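Side-chain contact in transcriptional regulator AdcR (Streptococcus pneumoniae, PDB 3TGN), which senses zinc as a homodimeric MarR-family regulator, binding promoter DNA to repress zinc-uptake and surface-antigen genes and to activate adh: residues G28-E33 / T39-L44. Residues are numbered along the deposited sequence; the frame is centred on the assembly and turned at random.
Sequences GHCTSE and TQEHIL. With ZN (zinc ion), chain F; ZN (zinc ion), chain E.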
# COMPACT_ATOMS: atom_id res chain seq x y z
N GLY B 28 -8.37 -2.37 -12.44
CA GLY B 28 -8.56 -3.31 -13.53
C GLY B 28 -7.30 -4.04 -13.95
O GLY B 28 -6.22 -3.80 -13.41
N HIS B 29 -7.44 -4.93 -14.93
CA HIS B 29 -6.34 -5.79 -15.34
C HIS B 29 -5.41 -5.14 -16.35
O HIS B 29 -5.83 -4.33 -17.17
CB HIS B 29 -6.89 -7.09 -15.93
CG HIS B 29 -7.78 -7.86 -15.00
ND1 HIS B 29 -9.04 -8.27 -15.34
CD2 HIS B 29 -7.58 -8.28 -13.73
CE1 HIS B 29 -9.59 -8.92 -14.33
NE2 HIS B 29 -8.72 -8.94 -13.33
N CYS B 30 -4.13 -5.49 -16.27
CA CYS B 30 -3.15 -5.09 -17.28
C CYS B 30 -3.50 -5.76 -18.61
O CYS B 30 -3.93 -6.91 -18.64
CB CYS B 30 -1.75 -5.52 -16.83
SG CYS B 30 -0.42 -5.20 -18.02
N THR B 31 -3.34 -5.03 -19.71
CA THR B 31 -3.73 -5.55 -21.02
C THR B 31 -2.54 -5.86 -21.93
O THR B 31 -2.71 -6.21 -23.10
CB THR B 31 -4.69 -4.60 -21.75
OG1 THR B 31 -4.08 -3.31 -21.91
CG2 THR B 31 -5.99 -4.45 -20.97
N SER B 32 -1.33 -5.75 -21.39
CA SER B 32 -0.11 -5.97 -22.16
C SER B 32 -0.01 -7.38 -22.74
O SER B 32 -0.52 -8.34 -22.16
CB SER B 32 1.12 -5.68 -21.31
OG SER B 32 1.17 -4.31 -20.95
N GLU B 33 0.65 -7.49 -23.89
CA GLU B 33 0.84 -8.77 -24.58
C GLU B 33 2.09 -9.48 -24.07
O GLU B 33 2.34 -10.64 -24.41
CB GLU B 33 0.95 -8.55 -26.09
CG GLU B 33 -0.19 -7.73 -26.69
CD GLU B 33 -1.54 -8.42 -26.55
OE1 GLU B 33 -1.56 -9.67 -26.52
OE2 GLU B 33 -2.56 -7.72 -26.47
N THR B 39 6.11 -3.47 -11.48
CA THR B 39 7.27 -2.61 -11.28
C THR B 39 8.05 -2.43 -12.58
O THR B 39 8.49 -1.32 -12.90
CB THR B 39 8.20 -3.17 -10.17
OG1 THR B 39 7.47 -3.25 -8.94
CG2 THR B 39 9.40 -2.26 -9.98
N GLN B 40 8.21 -3.51 -13.33
CA GLN B 40 8.89 -3.45 -14.62
C GLN B 40 8.18 -2.51 -15.59
O GLN B 40 8.81 -1.66 -16.21
CB GLN B 40 9.01 -4.85 -15.24
CG GLN B 40 10.12 -5.71 -14.64
CD GLN B 40 10.11 -7.13 -15.20
OE1 GLN B 40 9.17 -7.89 -14.99
NE2 GLN B 40 11.17 -7.48 -15.92
N GLU B 41 6.86 -2.66 -15.71
CA GLU B 41 6.09 -1.79 -16.59
C GLU B 41 6.21 -0.32 -16.19
O GLU B 41 6.35 0.56 -17.04
CB GLU B 41 4.61 -2.19 -16.61
CG GLU B 41 4.31 -3.45 -17.41
CD GLU B 41 2.84 -3.55 -17.81
OE1 GLU B 41 2.03 -2.74 -17.31
OE2 GLU B 41 2.51 -4.44 -18.62
N HIS B 42 6.16 -0.07 -14.88
CA HIS B 42 6.24 1.30 -14.39
C HIS B 42 7.60 1.91 -14.73
O HIS B 42 7.69 3.08 -15.10
CB HIS B 42 6.00 1.35 -12.87
CG HIS B 42 5.72 2.72 -12.35
ND1 HIS B 42 4.44 3.21 -12.21
CD2 HIS B 42 6.55 3.72 -11.96
CE1 HIS B 42 4.49 4.45 -11.74
NE2 HIS B 42 5.76 4.78 -11.58
N ILE B 43 8.65 1.10 -14.62
CA ILE B 43 9.99 1.53 -15.01
C ILE B 43 10.02 1.92 -16.48
O ILE B 43 10.56 2.97 -16.83
CB ILE B 43 11.05 0.44 -14.74
CG1 ILE B 43 11.28 0.29 -13.24
CG2 ILE B 43 12.35 0.79 -15.43
CD1 ILE B 43 12.39 -0.69 -12.89
N LEU B 44 9.45 1.08 -17.33
CA LEU B 44 9.39 1.38 -18.75
C LEU B 44 8.62 2.68 -19.01
O LEU B 44 8.99 3.46 -19.89
CB LEU B 44 8.77 0.22 -19.53
CG LEU B 44 9.61 -1.06 -19.57
CD1 LEU B 44 8.92 -2.15 -20.39
CD2 LEU B 44 10.99 -0.77 -20.12
ZN ZN F . 0.12 -3.04 -17.84
ZN ZN E . 2.62 2.37 -12.47
O HOH W 1 -0.46 -2.18 -16.04
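Glu41 reaches from helix 38-50 with its chain extended beyond CG and sets its carboxylate against Cys30 and Ser32 of the loop, the two oxygens doing different jobs. Glu41 OE1 binds a zinc ion at 2.0 Å, and Cys30 SG holds the same metal from the loop side at 2.2 Å. For Cys30, a chi1 of 176° puts SG anti to its backbone N, on the side facing the helix. The other oxygen, Glu41 OE2, stays 2.9 Å from the zinc and accepts a hydrogen bond from Ser32 OG at 2.7 Å; the hydroxyl comes from above the carboxylate plane, 37° out of it. With OE1 on the metal and OE2 on the serine, the carboxylate is gripped at both oxygens, which should restrict its rotation. Within the loop, Ser32 N reaches Cys30 SG from one side of the sulfur-zinc bond, across 3.5 Å, a long but fairly straight bond (164°) that would temper the thiolate's charge. Glu107 and a water 2.1 Å from the zinc complete its four ligands. Glu41 OE1 also accepts a hydrogen bond from His108, a ligand of the second zinc, where His42 ND1 joins Glu24, His108 and His112. Neighbours on one helix thus serve two metals, in the paired zinc sites of AdcR, a winged helix-turn-helix regulator of the MarR family.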